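Local coordinates for protein ribulose-5-phosphate reductase 1 (PDB 6XHK) that catalyses the NADPH-dependent reduction of D-ribulose 5-phosphate to D-ribitol 5-phosphate, a step in building the poly(ribitol phosphate) wall teichoic acid of Staphylococcus aureus, at residues D224-V230 with G250-G256. Sequence-based numbering, arbitrary orientation.
Sequences DHAFECV and GSIALLG. With NDP (NADPH dihydro-nicotinamide-adenine-dinucleotide phosphate), chain B.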
ATOM      1  N   ASP A 224     -15.744   0.775  18.544  1.00 92.02           N
ATOM      2  CA  ASP A 224     -15.550   2.206  18.756  1.00 92.90           C
ATOM      3  C   ASP A 224     -14.648   2.910  17.752  1.00 93.98           C
ATOM      4  O   ASP A 224     -14.647   4.147  17.722  1.00102.64           O
ATOM      5  CB  ASP A 224     -15.027   2.495  20.181  1.00100.95           C
ATOM      6  CG  ASP A 224     -13.912   1.568  20.619  1.00117.94           C
ATOM      7  OD1 ASP A 224     -14.020   0.346  20.383  1.00127.07           O
ATOM      8  OD2 ASP A 224     -12.915   2.068  21.186  1.00130.03           O
ATOM      9  N   HIS A 225     -13.890   2.185  16.935  1.00 90.97           N
ATOM     10  CA  HIS A 225     -12.986   2.812  15.975  1.00 87.11           C
ATOM     11  C   HIS A 225     -13.008   1.966  14.709  1.00 91.72           C
ATOM     12  O   HIS A 225     -13.018   0.733  14.791  1.00 89.99           O
ATOM     13  CB  HIS A 225     -11.549   2.882  16.504  1.00 89.66           C
ATOM     14  CG  HIS A 225     -11.280   4.037  17.413  1.00 90.15           C
ATOM     15  ND1 HIS A 225     -11.952   4.221  18.600  1.00 96.95           N
ATOM     16  CD2 HIS A 225     -10.405   5.063  17.316  1.00 98.21           C
ATOM     17  CE1 HIS A 225     -11.511   5.315  19.193  1.00102.35           C
ATOM     18  NE2 HIS A 225     -10.572   5.847  18.433  1.00104.17           N
ATOM     19  N   ALA A 226     -12.995   2.603  13.542  1.00 89.19           N
ATOM     20  CA  ALA A 226     -13.128   1.830  12.310  1.00 81.75           C
ATOM     21  C   ALA A 226     -12.212   2.380  11.233  1.00 91.12           C
ATOM     22  O   ALA A 226     -11.764   3.527  11.303  1.00 88.11           O
ATOM     23  CB  ALA A 226     -14.572   1.797  11.817  1.00107.55           C
ATOM     24  N   PHE A 227     -11.933   1.519  10.240  1.00103.36           N
ATOM     25  CA  PHE A 227     -11.018   1.789   9.126  1.00 78.82           C
ATOM     26  C   PHE A 227     -11.720   1.426   7.831  1.00 78.18           C
ATOM     27  O   PHE A 227     -12.163   0.287   7.666  1.00 95.41           O
ATOM     28  CB  PHE A 227      -9.741   0.978   9.252  1.00 78.87           C
ATOM     29  CG  PHE A 227      -8.879   1.424  10.346  1.00 79.82           C
ATOM     30  CD1 PHE A 227      -7.920   2.389  10.134  1.00 80.08           C
ATOM     31  CD2 PHE A 227      -9.025   0.881  11.612  1.00 80.85           C
ATOM     32  CE1 PHE A 227      -7.099   2.818  11.167  1.00 86.72           C
ATOM     33  CE2 PHE A 227      -8.220   1.306  12.660  1.00 95.12           C
ATOM     34  CZ  PHE A 227      -7.249   2.280  12.439  1.00 90.01           C
ATOM     35  N   GLU A 228     -11.835   2.382   6.922  1.00 78.06           N
ATOM     36  CA  GLU A 228     -12.432   2.141   5.614  1.00 89.28           C
ATOM     37  C   GLU A 228     -11.330   1.853   4.594  1.00 88.19           C
ATOM     38  O   GLU A 228     -10.613   2.772   4.177  1.00 86.22           O
ATOM     39  CB  GLU A 228     -13.287   3.325   5.179  1.00 79.97           C
ATOM     40  CG  GLU A 228     -14.166   3.009   3.989  1.00 90.58           C
ATOM     41  CD  GLU A 228     -13.618   3.610   2.690  1.00109.29           C
ATOM     42  OE1 GLU A 228     -12.576   4.318   2.725  1.00117.50           O
ATOM     43  OE2 GLU A 228     -14.242   3.379   1.636  1.00110.16           O
ATOM     44  N   CYS A 229     -11.207   0.578   4.192  1.00 81.00           N
ATOM     45  CA  CYS A 229     -10.177   0.084   3.281  1.00 78.12           C
ATOM     46  C   CYS A 229     -10.804  -0.490   2.012  1.00 78.81           C
ATOM     47  O   CYS A 229     -10.343  -1.499   1.455  1.00 97.51           O
ATOM     48  CB  CYS A 229      -9.301  -0.951   3.973  1.00 78.24           C
ATOM     49  SG  CYS A 229      -8.632  -0.443   5.528  1.00 83.56           S
ATOM     50  N   VAL A 230     -11.893   0.154   1.585  1.00 81.53           N
ATOM     51  CA  VAL A 230     -12.653  -0.118   0.370  1.00 80.09           C
ATOM     52  C   VAL A 230     -12.569   1.127  -0.504  1.00105.35           C
ATOM     53  O   VAL A 230     -12.574   2.249   0.007  1.00114.29           O
ATOM     54  CB  VAL A 230     -14.124  -0.429   0.730  1.00 80.31           C
ATOM     55  CG1 VAL A 230     -14.974  -0.713  -0.484  1.00 81.82           C
ATOM     56  CG2 VAL A 230     -14.190  -1.517   1.730  1.00 79.93           C
ATOM     57  N   GLY A 250     -17.612   7.528  18.244  1.00 91.34           N
ATOM     58  CA  GLY A 250     -16.493   6.811  17.661  1.00 95.89           C
ATOM     59  C   GLY A 250     -15.798   7.582  16.546  1.00 96.31           C
ATOM     60  O   GLY A 250     -16.350   8.518  15.959  1.00 80.46           O
ATOM     61  N   SER A 251     -14.558   7.178  16.247  1.00 92.91           N
ATOM     62  CA  SER A 251     -13.800   7.765  15.147  1.00 87.95           C
ATOM     63  C   SER A 251     -13.674   6.794  13.975  1.00 79.48           C
ATOM     64  O   SER A 251     -13.684   5.573  14.142  1.00 79.88           O
ATOM     65  CB  SER A 251     -12.415   8.201  15.614  1.00 80.59           C
ATOM     66  OG  SER A 251     -12.488   8.914  16.832  1.00 85.79           O
ATOM     67  N   ILE A 252     -13.554   7.355  12.775  1.00 78.73           N
ATOM     68  CA  ILE A 252     -13.454   6.577  11.544  1.00 92.29           C
ATOM     69  C   ILE A 252     -12.309   7.099  10.679  1.00 77.83           C
ATOM     70  O   ILE A 252     -12.246   8.294  10.370  1.00 77.66           O
ATOM     71  CB  ILE A 252     -14.762   6.623  10.751  1.00 87.72           C
ATOM     72  CG1 ILE A 252     -15.846   5.929  11.548  1.00 78.63           C
ATOM     73  CG2 ILE A 252     -14.561   5.956   9.413  1.00 77.81           C
ATOM     74  CD1 ILE A 252     -17.192   5.974  10.871  1.00 78.67           C
ATOM     75  N   ALA A 253     -11.426   6.189  10.268  1.00 87.73           N
ATOM     76  CA  ALA A 253     -10.304   6.486   9.383  1.00 83.06           C
ATOM     77  C   ALA A 253     -10.670   6.129   7.948  1.00 85.65           C
ATOM     78  O   ALA A 253     -11.042   4.986   7.658  1.00 77.27           O
ATOM     79  CB  ALA A 253      -9.049   5.726   9.811  1.00 77.84           C
ATOM     80  N   LEU A 254     -10.565   7.116   7.060  1.00 79.56           N
ATOM     81  CA  LEU A 254     -10.917   6.966   5.655  1.00 84.18           C
ATOM     82  C   LEU A 254      -9.639   6.637   4.893  1.00 90.96           C
ATOM     83  O   LEU A 254      -8.660   7.385   4.979  1.00 91.91           O
ATOM     84  CB  LEU A 254     -11.550   8.251   5.119  1.00 80.57           C
ATOM     85  CG  LEU A 254     -13.019   8.551   5.453  1.00 83.72           C
ATOM     86  CD1 LEU A 254     -13.965   7.488   4.865  1.00 83.05           C
ATOM     87  CD2 LEU A 254     -13.221   8.691   6.957  1.00105.18           C
ATOM     88  N   LEU A 255      -9.619   5.506   4.196  1.00 89.26           N
ATOM     89  CA  LEU A 255      -8.430   5.142   3.439  1.00 95.75           C
ATOM     90  C   LEU A 255      -8.686   4.988   1.956  1.00 76.88           C
ATOM     91  O   LEU A 255      -7.809   5.338   1.156  1.00 90.54           O
ATOM     92  CB  LEU A 255      -7.817   3.855   3.982  1.00 76.93           C
ATOM     93  CG  LEU A 255      -7.076   4.130   5.284  1.00 91.91           C
ATOM     94  CD1 LEU A 255      -6.579   2.849   5.901  1.00 77.54           C
ATOM     95  CD2 LEU A 255      -5.910   5.052   4.969  1.00120.47           C
ATOM     96  N   GLY A 256      -9.891   4.564   1.579  1.00 77.26           N
ATOM     97  CA  GLY A 256     -10.207   4.288   0.188  1.00 77.81           C
ATOM     98  C   GLY A 256     -10.401   5.529  -0.665  1.00 77.97           C
ATOM     99  O   GLY A 256     -11.065   6.486  -0.263  1.00107.19           O
TER
HETATM  100  PA  NDP B 401      -8.857  -4.380  -3.346  1.00140.77           P
HETATM  101  O1A NDP B 401      -9.008  -4.709  -4.804  1.00158.92           O
HETATM  102  O2A NDP B 401      -8.014  -5.447  -2.655  1.00137.07           O
HETATM  103  O5B NDP B 401     -10.368  -4.231  -2.672  1.00136.42           O
HETATM  104  C5B NDP B 401     -10.553  -4.394  -1.227  1.00117.39           C
HETATM  105  C4B NDP B 401     -11.778  -5.332  -0.906  1.00 96.54           C
HETATM  106  O4B NDP B 401     -12.844  -4.664  -0.553  1.00 89.37           O
HETATM  107  C3B NDP B 401     -12.200  -6.144  -2.163  1.00 89.51           C
HETATM  108  O3B NDP B 401     -12.078  -7.482  -1.945  1.00 89.35           O
HETATM  109  C2B NDP B 401     -13.681  -5.874  -2.396  1.00 82.78           C
HETATM  110  O2B NDP B 401     -14.257  -7.203  -2.742  1.00 77.84           O
HETATM  111  C1B NDP B 401     -14.091  -5.456  -1.224  1.00 88.49           C
HETATM  112  N9A NDP B 401     -15.333  -4.677  -1.239  1.00 92.88           N
HETATM  113  C8A NDP B 401     -16.050  -4.210  -2.302  1.00103.79           C
HETATM  114  N7A NDP B 401     -17.145  -3.547  -1.833  1.00 92.22           N
HETATM  115  C5A NDP B 401     -17.102  -3.606  -0.512  1.00 93.77           C
HETATM  116  C6A NDP B 401     -18.058  -3.052   0.552  1.00 81.84           C
HETATM  117  N6A NDP B 401     -19.226  -2.312   0.127  1.00 84.99           N
HETATM  118  N1A NDP B 401     -17.765  -3.278   1.928  1.00 66.98           N
HETATM  119  C2A NDP B 401     -16.591  -4.023   2.330  1.00 64.85           C
HETATM  120  N3A NDP B 401     -15.678  -4.549   1.295  1.00 79.88           N
HETATM  121  C4A NDP B 401     -15.986  -4.308  -0.143  1.00 88.69           C
HETATM  122  O3  NDP B 401      -8.037  -2.916  -3.143  1.00134.05           O
HETATM  123  PN  NDP B 401      -7.127  -2.475  -1.780  1.00135.47           P
HETATM  124  O1N NDP B 401      -7.500  -3.340  -0.572  1.00144.51           O
HETATM  125  O2N NDP B 401      -5.678  -2.707  -2.052  1.00151.93           O
HETATM  126  O5D NDP B 401      -7.392  -0.851  -1.516  1.00131.84           O
HETATM  127  C5D NDP B 401      -8.577  -0.225  -2.056  1.00127.78           C
HETATM  128  C4D NDP B 401      -8.566   1.221  -2.116  1.00124.75           C
HETATM  129  O4D NDP B 401      -7.396   1.877  -1.269  1.00115.63           O
HETATM  130  C3D NDP B 401      -8.362   1.764  -3.550  1.00137.61           C
HETATM  131  O3D NDP B 401      -9.327   2.865  -3.842  1.00143.04           O
HETATM  132  C2D NDP B 401      -7.077   2.195  -3.582  1.00142.46           C
HETATM  133  O2D NDP B 401      -6.812   3.223  -4.587  1.00152.90           O
HETATM  134  C1D NDP B 401      -6.799   2.740  -2.069  1.00126.08           C
HETATM  135  N1N NDP B 401      -5.380   2.998  -1.744  1.00119.50           N
HETATM  136  C2N NDP B 401      -5.097   4.181  -0.927  1.00134.05           C
HETATM  137  C3N NDP B 401      -3.673   4.703  -0.666  1.00141.63           C
HETATM  138  C7N NDP B 401      -3.502   6.007   0.216  1.00144.56           C
HETATM  139  O7N NDP B 401      -2.500   6.675   0.125  1.00156.21           O
HETATM  140  N7N NDP B 401      -4.571   6.384   1.143  1.00131.37           N
HETATM  141  C4N NDP B 401      -2.470   3.800  -1.033  1.00139.28           C
HETATM  142  C5N NDP B 401      -2.824   2.704  -2.062  1.00131.03           C
HETATM  143  C6N NDP B 401      -4.263   2.160  -2.192  1.00116.03           C
HETATM  144  P2B NDP B 401     -14.862  -7.339  -4.246  1.00106.76           P
HETATM  145  O1X NDP B 401     -15.745  -6.159  -4.591  1.00 99.07           O
HETATM  146  O2X NDP B 401     -13.693  -7.360  -5.215  1.00115.68           O
HETATM  147  O3X NDP B 401     -15.679  -8.619  -4.307  1.00120.52           O
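Phe227 lays the CD1-CE1 side of its ring obliquely against the methyl of Ala253, with CD1 3.5 Å from Ala253 CB. On the same face of the sheet the ring of His225 is covered on one side by Ser251 CB, and helix 174-186 packs over Phe227. The opposite face carries Ala226, Ile252, Glu228 and Leu254, beneath helix 232-245. Strands 225-228 and 251-254 run parallel, their backbones laced by hydrogen bonds from Ala226 N to Ser251 O, Ala253 N to Ala226 O (2.9 Å, 176° at the hydrogen) and Glu228 N to Ala253 O (2.8 Å). At the end of strand 225-228, Glu228 has CG anti to the backbone N (chi1 -167°), and a bend at chi2 carries OE1 across to the loop after strand 251-254, where it accepts a hydrogen bond from Gly256 N at 2.9 Å on its syn side, 30° out of the carboxylate plane. Glu228 O takes Leu255 N at 2.9 Å, tying down the same loop. Leu255 O receives a weak hydrogen bond from carboxamide N7N of NADPH; after strand 225-228, Val230 CG2 lies 3.4 Å from adenine N3A. This right-handed beta-alpha-beta crossover, with NADPH at the C-terminal ends of its strands, is characteristic of the Rossmann-type nucleotide-binding domain of zinc-containing alcohol dehydrogenases.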